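Local coordinates for protein phosphoserine phosphatase (Thermococcus onnurineus, PDB 4AP9) that probably hydrolyses L-phosphoserine to L-serine and phosphate, the last step of serine biosynthesis, with magnesium as cofactor, at residues V13-G18 and R139-F144; S104-L109 and R135-D140. One frame throughout, in Å; residues are numbered along the deposited sequence.

How the interactions relate
Segment 13-18 takes in the end of strand 11-15 and the loop after it. The corner after strand 97-102 gives 104-109, and the chain then runs through strands 118-127 and 130-135 to 135-140 and straight on into 139-144. Interaction 2 closes a loop of 25 intervening residues and nests within interaction 1, which spans 120; their last segments share Arg-139 and Asp-140. Interaction 1 ties the central strand to helix 141-145, and interaction 2 joins the loop after strand 97-102 to the loop between strand 130-135 and helix 141-145. Ser-104 CB sits 3.7 Å from Glu-17 OE2. The ligand 3-pyridinium-1-ylpropane-1-sulfonate touches both contacts.

Interaction 1: V13-G18 and R139-F144; sequences VIDIEG and RDKGEF. With 1PS (3-pyridinium-1-ylpropane-1-sulfonate), chain F.
Asp-15 and Lys-141 meet in a salt bridge where the central strand 11-15 of the Rossmann-like haloacid dehalogenase fold ends, opposite the start of helix 141-145. Sequence and position are consistent with the aspartate of the family's first motif and the lysine of its third. The two side chains cross at about a right angle. Lys-141 is extended beyond CG, which carries NZ over to the carboxylate; with CG anti to the backbone N (chi1 -170°), the Asp-15 carboxylate is held out toward the lysine. Lys-141 NZ lies 2.8 Å from Asp-15 OD2 and 2.9 Å from Asp-15 OD1; both hydrogen bonds are weak by their geometry, so the grip is a forked ion pair and not one straight bond. It bridges backbones whose nearest CA atoms, those of Asp-15 and Lys-141, are still 8.6 Å apart.

Glu-17 joins indirectly: its OE1 is 4.4 Å from Lys-141 NZ, and a water that donates to OE1 also accepts from NZ at 2.7 Å. The carbonyl O of Tyr-160 is a further acceptor for this ammonium.

The sulfonate of the bound ligand lies alongside the lysine chain, with O1 3.4 Å from Lys-141 CG. Its O3 accepts from Lys-141 N at 3.0 Å in a nearly straight bond (176°), using a backbone N-H at the helix start. Asp-140 is the N-cap of that helix, and its OD2 forms a salt bridge with Lys-164. Asp-140 OD1 caps the helix by accepting from Glu-143 N at 2.8 Å, the donor coming from above the carboxylate plane, 35° out of it.

Interaction 2: S104-L109 and R135-D140; sequences SFEEVL and RLRFRD. With 1PS (3-pyridinium-1-ylpropane-1-sulfonate), chain F.
The guanidinium of Arg-137 receives the carboxylate of Glu-106 at its edge, OE2 lying near the guanidinium plane, in a salt bridge between two loops of the haloacid dehalogenase fold. The planes of the two groups stand 82° apart, so they do not pair side by side: Glu-106 OE2 reaches Arg-137 NH1 at 2.9 Å, whereas Glu-106 OE1 stays 4.1 Å from it. A bend in the arginine chain at chi3 (62°) turns NH1 toward the glutamate.

Both charged groups also grip strand 118-127. Glu-106 OE2 accepts from Ala-121 N, Arg-137 NH1 donates to Ala-121 O, and Glu-106 OE1 forms a second salt bridge, to Arg-123. Replacing Glu-106 by an alanine would probably leave Arg-137 and Arg-123 without their shared carboxylate and the guanidinium of Arg-137 less firmly fixed. At Arg-135 the sheet runs on into a strand of a neighbouring subunit, and the Arg-135 side chain forms a salt bridge with Asp-4 of that subunit.

The ring of Phe-138, part of the ligand pocket, is likewise approached edge-on. The sulfonate oxygen O1 of the bound ligand lies near the ring plane, 3.8 Å from Phe-138 CE2.

Interaction 1: V13-G18 and R139-F144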
loop_
_atom_site.group_PDB
_atom_site.type_symbol
_atom_site.label_atom_id
_atom_site.label_comp_id
_atom_site.label_asym_id
_atom_site.label_seq_id
_atom_site.Cartn_x
_atom_site.Cartn_y
_atom_site.Cartn_z
ATOM N N VAL A 13 24.536 -2.717 5.610
ATOM C CA VAL A 13 24.962 -1.759 4.580
ATOM C C VAL A 13 26.052 -0.882 5.174
ATOM O O VAL A 13 25.865 -0.293 6.248
ATOM C CB VAL A 13 23.800 -0.860 4.111
ATOM C CG1 VAL A 13 24.263 0.145 3.048
ATOM C CG2 VAL A 13 22.659 -1.708 3.558
ATOM N N ILE A 14 27.191 -0.818 4.485
ATOM C CA ILE A 14 28.263 0.081 4.883
ATOM C C ILE A 14 28.509 1.155 3.830
ATOM O O ILE A 14 28.840 0.841 2.681
ATOM C CB ILE A 14 29.597 -0.683 5.121
ATOM C CG1 ILE A 14 29.409 -1.801 6.151
ATOM C CG2 ILE A 14 30.694 0.294 5.562
ATOM C CD1 ILE A 14 30.554 -2.767 6.188
ATOM N N ASP A 15 28.343 2.419 4.221
ATOM C CA ASP A 15 28.755 3.541 3.384
ATOM C C ASP A 15 30.268 3.651 3.536
ATOM O O ASP A 15 30.754 3.947 4.624
ATOM C CB ASP A 15 28.059 4.824 3.835
ATOM C CG ASP A 15 28.255 5.975 2.866
ATOM O OD1 ASP A 15 28.497 5.715 1.673
ATOM O OD2 ASP A 15 28.168 7.148 3.301
ATOM N N ILE A 16 30.998 3.380 2.452
ATOM C CA ILE A 16 32.447 3.183 2.481
ATOM C C ILE A 16 33.229 4.368 3.045
ATOM O O ILE A 16 34.078 4.200 3.917
ATOM C CB ILE A 16 32.968 2.845 1.066
ATOM C CG1 ILE A 16 32.395 1.503 0.621
ATOM C CG2 ILE A 16 34.496 2.782 1.042
ATOM C CD1 ILE A 16 32.662 1.178 -0.839
ATOM N N GLU A 17 32.942 5.562 2.564
ATOM C CA GLU A 17 33.756 6.714 2.950
ATOM C C GLU A 17 33.558 7.096 4.404
ATOM O O GLU A 17 32.440 7.315 4.852
ATOM C CB GLU A 17 33.455 7.908 2.049
ATOM C CG GLU A 17 33.726 7.636 0.582
ATOM C CD GLU A 17 33.011 8.627 -0.320
ATOM O OE1 GLU A 17 31.762 8.697 -0.268
ATOM O OE2 GLU A 17 33.695 9.338 -1.079
ATOM N N GLY A 18 34.657 7.186 5.141
ATOM C CA GLY A 18 34.583 7.572 6.542
ATOM C C GLY A 18 34.268 6.409 7.467
ATOM O O GLY A 18 34.173 6.583 8.680
ATOM N N ARG A 139 19.501 7.400 -6.860
ATOM C CA ARG A 139 19.111 8.789 -6.608
ATOM C C ARG A 139 19.891 9.342 -5.428
ATOM O O ARG A 139 20.450 10.439 -5.489
ATOM C CB ARG A 139 17.619 8.866 -6.300
ATOM C CG ARG A 139 17.087 10.273 -6.081
ATOM C CD ARG A 139 15.619 10.186 -5.668
ATOM N NE ARG A 139 14.978 11.490 -5.615
ATOM C CZ ARG A 139 14.142 11.866 -4.652
ATOM N NH1 ARG A 139 13.860 11.031 -3.654
ATOM N NH2 ARG A 139 13.604 13.079 -4.683
ATOM N N ASP A 140 19.897 8.562 -4.352
ATOM C CA ASP A 140 20.635 8.860 -3.121
ATOM C C ASP A 140 20.681 7.569 -2.299
ATOM O O ASP A 140 20.038 6.579 -2.659
ATOM C CB ASP A 140 19.976 9.993 -2.318
ATOM C CG ASP A 140 18.515 9.704 -1.959
ATOM O OD1 ASP A 140 18.245 8.747 -1.205
ATOM O OD2 ASP A 140 17.625 10.457 -2.403
ATOM N N LYS A 141 21.434 7.565 -1.201
ATOM C CA LYS A 141 21.638 6.323 -0.454
ATOM C C LYS A 141 20.377 5.775 0.201
ATOM O O LYS A 141 20.199 4.556 0.281
ATOM C CB LYS A 141 22.776 6.469 0.558
ATOM C CG LYS A 141 24.130 6.625 -0.122
ATOM C CD LYS A 141 25.156 7.299 0.774
ATOM C CE LYS A 141 26.454 7.548 0.002
ATOM N NZ LYS A 141 27.488 8.280 0.810
ATOM N N GLY A 142 19.494 6.657 0.654
ATOM C CA GLY A 142 18.214 6.202 1.156
ATOM C C GLY A 142 17.409 5.497 0.080
ATOM O O GLY A 142 16.819 4.431 0.327
ATOM N N GLU A 143 17.372 6.081 -1.120
ATOM C CA GLU A 143 16.605 5.472 -2.204
ATOM C C GLU A 143 17.188 4.114 -2.531
ATOM O O GLU A 143 16.454 3.152 -2.773
ATOM C CB GLU A 143 16.616 6.344 -3.465
ATOM C CG GLU A 143 15.666 7.510 -3.422
ATOM C CD GLU A 143 14.249 7.089 -3.087
ATOM O OE1 GLU A 143 13.634 6.344 -3.877
ATOM O OE2 GLU A 143 13.760 7.516 -2.030
ATOM N N PHE A 144 18.516 4.027 -2.523
ATOM C CA PHE A 144 19.170 2.762 -2.827
ATOM C C PHE A 144 18.758 1.658 -1.850
ATOM O O PHE A 144 18.571 0.510 -2.247
ATOM C CB PHE A 144 20.694 2.891 -2.826
ATOM C CG PHE A 144 21.393 1.593 -3.079
ATOM C CD1 PHE A 144 21.351 1.011 -4.335
ATOM C CD2 PHE A 144 22.068 0.945 -2.064
ATOM C CE1 PHE A 144 21.980 -0.206 -4.566
ATOM C CE2 PHE A 144 22.705 -0.271 -2.299
ATOM C CZ PHE A 144 22.655 -0.832 -3.553
HETATM N N1 1PS F . 24.362 14.162 1.705
HETATM C C1 1PS F . 23.770 15.363 1.705
HETATM C C2 1PS F . 24.163 16.343 2.605
HETATM C C3 1PS F . 25.345 13.872 2.571
HETATM C C4 1PS F . 25.776 14.801 3.508
HETATM C C5 1PS F . 25.182 16.070 3.529
HETATM C C6 1PS F . 23.943 13.191 0.726
HETATM C C7 1PS F . 24.581 11.865 0.983
HETATM C C8 1PS F . 25.164 11.277 -0.275
HETATM S S1 1PS F . 23.867 10.520 -1.214
HETATM O O1 1PS F . 24.464 9.448 -2.030
HETATM O O2 1PS F . 23.290 11.483 -2.135
HETATM O O3 1PS F . 22.853 10.090 -0.295
HETATM O O HOH W 1 29.358 9.044 -1.044
#

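Interaction 2: S104-L109 and R135-D140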
loop_
_atom_site.group_PDB
_atom_site.type_symbol
_atom_site.label_atom_id
_atom_site.label_comp_id
_atom_site.label_asym_id
_atom_site.label_seq_id
_atom_site.Cartn_x
_atom_site.Cartn_y
_atom_site.Cartn_z
ATOM N N SER A 104 30.658 7.849 -4.466
ATOM C CA SER A 104 31.848 8.074 -5.274
ATOM C C SER A 104 31.958 6.987 -6.342
ATOM O O SER A 104 31.063 6.137 -6.474
ATOM C CB SER A 104 33.130 7.940 -4.439
ATOM O OG SER A 104 34.259 8.458 -5.151
ATOM N N PHE A 105 33.065 7.021 -7.083
ATOM C CA PHE A 105 33.255 6.179 -8.265
ATOM C C PHE A 105 33.715 4.740 -8.037
ATOM O O PHE A 105 34.685 4.496 -7.322
ATOM C CB PHE A 105 34.247 6.917 -9.182
ATOM C CG PHE A 105 33.772 8.277 -9.617
ATOM C CD1 PHE A 105 32.888 8.413 -10.669
ATOM C CD2 PHE A 105 34.208 9.427 -8.971
ATOM C CE1 PHE A 105 32.447 9.650 -11.066
ATOM C CE2 PHE A 105 33.768 10.672 -9.372
ATOM C CZ PHE A 105 32.883 10.786 -10.414
ATOM N N GLU A 106 33.013 3.785 -8.643
ATOM C CA GLU A 106 33.399 2.380 -8.546
ATOM C C GLU A 106 34.827 2.153 -9.015
ATOM O O GLU A 106 35.516 1.262 -8.517
ATOM C CB GLU A 106 32.461 1.493 -9.374
ATOM C CG GLU A 106 31.095 1.279 -8.712
ATOM C CD GLU A 106 30.334 0.099 -9.296
ATOM O OE1 GLU A 106 30.841 -0.516 -10.266
ATOM O OE2 GLU A 106 29.230 -0.215 -8.770
ATOM N N GLU A 107 35.258 2.959 -9.984
ATOM C CA GLU A 107 36.553 2.791 -10.622
ATOM C C GLU A 107 37.667 3.086 -9.620
ATOM O O GLU A 107 38.708 2.416 -9.599
ATOM C CB GLU A 107 36.652 3.689 -11.869
ATOM C CG GLU A 107 35.616 3.361 -12.987
ATOM C CD GLU A 107 34.280 4.127 -12.862
ATOM O OE1 GLU A 107 33.974 4.662 -11.778
ATOM O OE2 GLU A 107 33.547 4.219 -13.871
ATOM N N VAL A 108 37.424 4.075 -8.772
ATOM C CA VAL A 108 38.364 4.440 -7.723
ATOM C C VAL A 108 38.253 3.527 -6.486
ATOM O O VAL A 108 39.251 3.242 -5.815
ATOM C CB VAL A 108 38.155 5.900 -7.326
ATOM C CG1 VAL A 108 38.972 6.252 -6.114
ATOM C CG2 VAL A 108 38.532 6.796 -8.490
ATOM N N LEU A 109 37.047 3.055 -6.201
ATOM C CA LEU A 109 36.826 2.226 -5.012
ATOM C C LEU A 109 36.946 0.743 -5.346
ATOM O O LEU A 109 36.516 -0.125 -4.588
ATOM C CB LEU A 109 35.466 2.534 -4.387
ATOM C CG LEU A 109 35.364 3.927 -3.759
ATOM C CD1 LEU A 109 33.947 4.188 -3.241
ATOM C CD2 LEU A 109 36.396 4.105 -2.644
ATOM N N ARG A 135 27.942 8.899 -14.140
ATOM C CA ARG A 135 26.746 8.083 -14.279
ATOM C C ARG A 135 26.166 7.952 -12.886
ATOM O O ARG A 135 26.774 7.305 -12.031
ATOM C CB ARG A 135 27.080 6.677 -14.795
ATOM C CG ARG A 135 27.788 6.607 -16.141
ATOM C CD ARG A 135 27.704 5.174 -16.711
ATOM N NE ARG A 135 28.844 4.859 -17.571
ATOM C CZ ARG A 135 28.931 5.218 -18.855
ATOM N NH1 ARG A 135 27.943 5.913 -19.418
ATOM N NH2 ARG A 135 30.006 4.897 -19.575
ATOM N N LEU A 136 25.006 8.566 -12.654
ATOM C CA LEU A 136 24.337 8.487 -11.358
ATOM C C LEU A 136 23.496 7.225 -11.327
ATOM O O LEU A 136 22.519 7.104 -12.061
ATOM C CB LEU A 136 23.430 9.706 -11.127
ATOM C CG LEU A 136 24.067 11.091 -11.022
ATOM C CD1 LEU A 136 22.990 12.143 -10.772
ATOM C CD2 LEU A 136 25.109 11.139 -9.911
ATOM N N ARG A 137 23.889 6.275 -10.492
ATOM C CA ARG A 137 23.319 4.934 -10.589
ATOM C C ARG A 137 22.256 4.666 -9.533
ATOM O O ARG A 137 21.600 3.616 -9.538
ATOM C CB ARG A 137 24.450 3.914 -10.541
ATOM C CG ARG A 137 25.475 4.180 -11.646
ATOM C CD ARG A 137 26.528 3.098 -11.748
ATOM N NE ARG A 137 25.937 1.806 -12.081
ATOM C CZ ARG A 137 26.144 0.697 -11.381
ATOM N NH1 ARG A 137 26.933 0.724 -10.318
ATOM N NH2 ARG A 137 25.573 -0.440 -11.745
ATOM N N PHE A 138 22.087 5.632 -8.637
ATOM C CA PHE A 138 21.002 5.639 -7.667
ATOM C C PHE A 138 20.726 7.098 -7.278
ATOM O O PHE A 138 21.616 7.944 -7.394
ATOM C CB PHE A 138 21.333 4.769 -6.446
ATOM C CG PHE A 138 22.633 5.122 -5.775
ATOM C CD1 PHE A 138 23.823 4.581 -6.217
ATOM C CD2 PHE A 138 22.655 6.001 -4.706
ATOM C CE1 PHE A 138 25.016 4.909 -5.603
ATOM C CE2 PHE A 138 23.844 6.333 -4.080
ATOM C CZ PHE A 138 25.026 5.792 -4.529
ATOM N N ARG A 139 19.501 7.400 -6.860
ATOM C CA ARG A 139 19.111 8.789 -6.608
ATOM C C ARG A 139 19.891 9.342 -5.428
ATOM O O ARG A 139 20.450 10.439 -5.489
ATOM C CB ARG A 139 17.619 8.866 -6.300
ATOM C CG ARG A 139 17.087 10.273 -6.081
ATOM C CD ARG A 139 15.619 10.186 -5.668
ATOM N NE ARG A 139 14.978 11.490 -5.615
ATOM C CZ ARG A 139 14.142 11.866 -4.652
ATOM N NH1 ARG A 139 13.860 11.031 -3.654
ATOM N NH2 ARG A 139 13.604 13.079 -4.683
ATOM N N ASP A 140 19.897 8.562 -4.352
ATOM C CA ASP A 140 20.635 8.860 -3.121
ATOM C C ASP A 140 20.681 7.569 -2.299
ATOM O O ASP A 140 20.038 6.579 -2.659
ATOM C CB ASP A 140 19.976 9.993 -2.318
ATOM C CG ASP A 140 18.515 9.704 -1.959
ATOM O OD1 ASP A 140 18.245 8.747 -1.205
ATOM O OD2 ASP A 140 17.625 10.457 -2.403
HETATM N N1 1PS F . 24.362 14.162 1.705
HETATM C C1 1PS F . 23.770 15.363 1.705
HETATM C C2 1PS F . 24.163 16.343 2.605
HETATM C C3 1PS F . 25.345 13.872 2.571
HETATM C C4 1PS F . 25.776 14.801 3.508
HETATM C C5 1PS F . 25.182 16.070 3.529
HETATM C C6 1PS F . 23.943 13.191 0.726
HETATM C C7 1PS F . 24.581 11.865 0.983
HETATM C C8 1PS F . 25.164 11.277 -0.275
HETATM S S1 1PS F . 23.867 10.520 -1.214
HETATM O O1 1PS F . 24.464 9.448 -2.030
HETATM O O2 1PS F . 23.290 11.483 -2.135
HETATM O O3 1PS F . 22.853 10.090 -0.295
#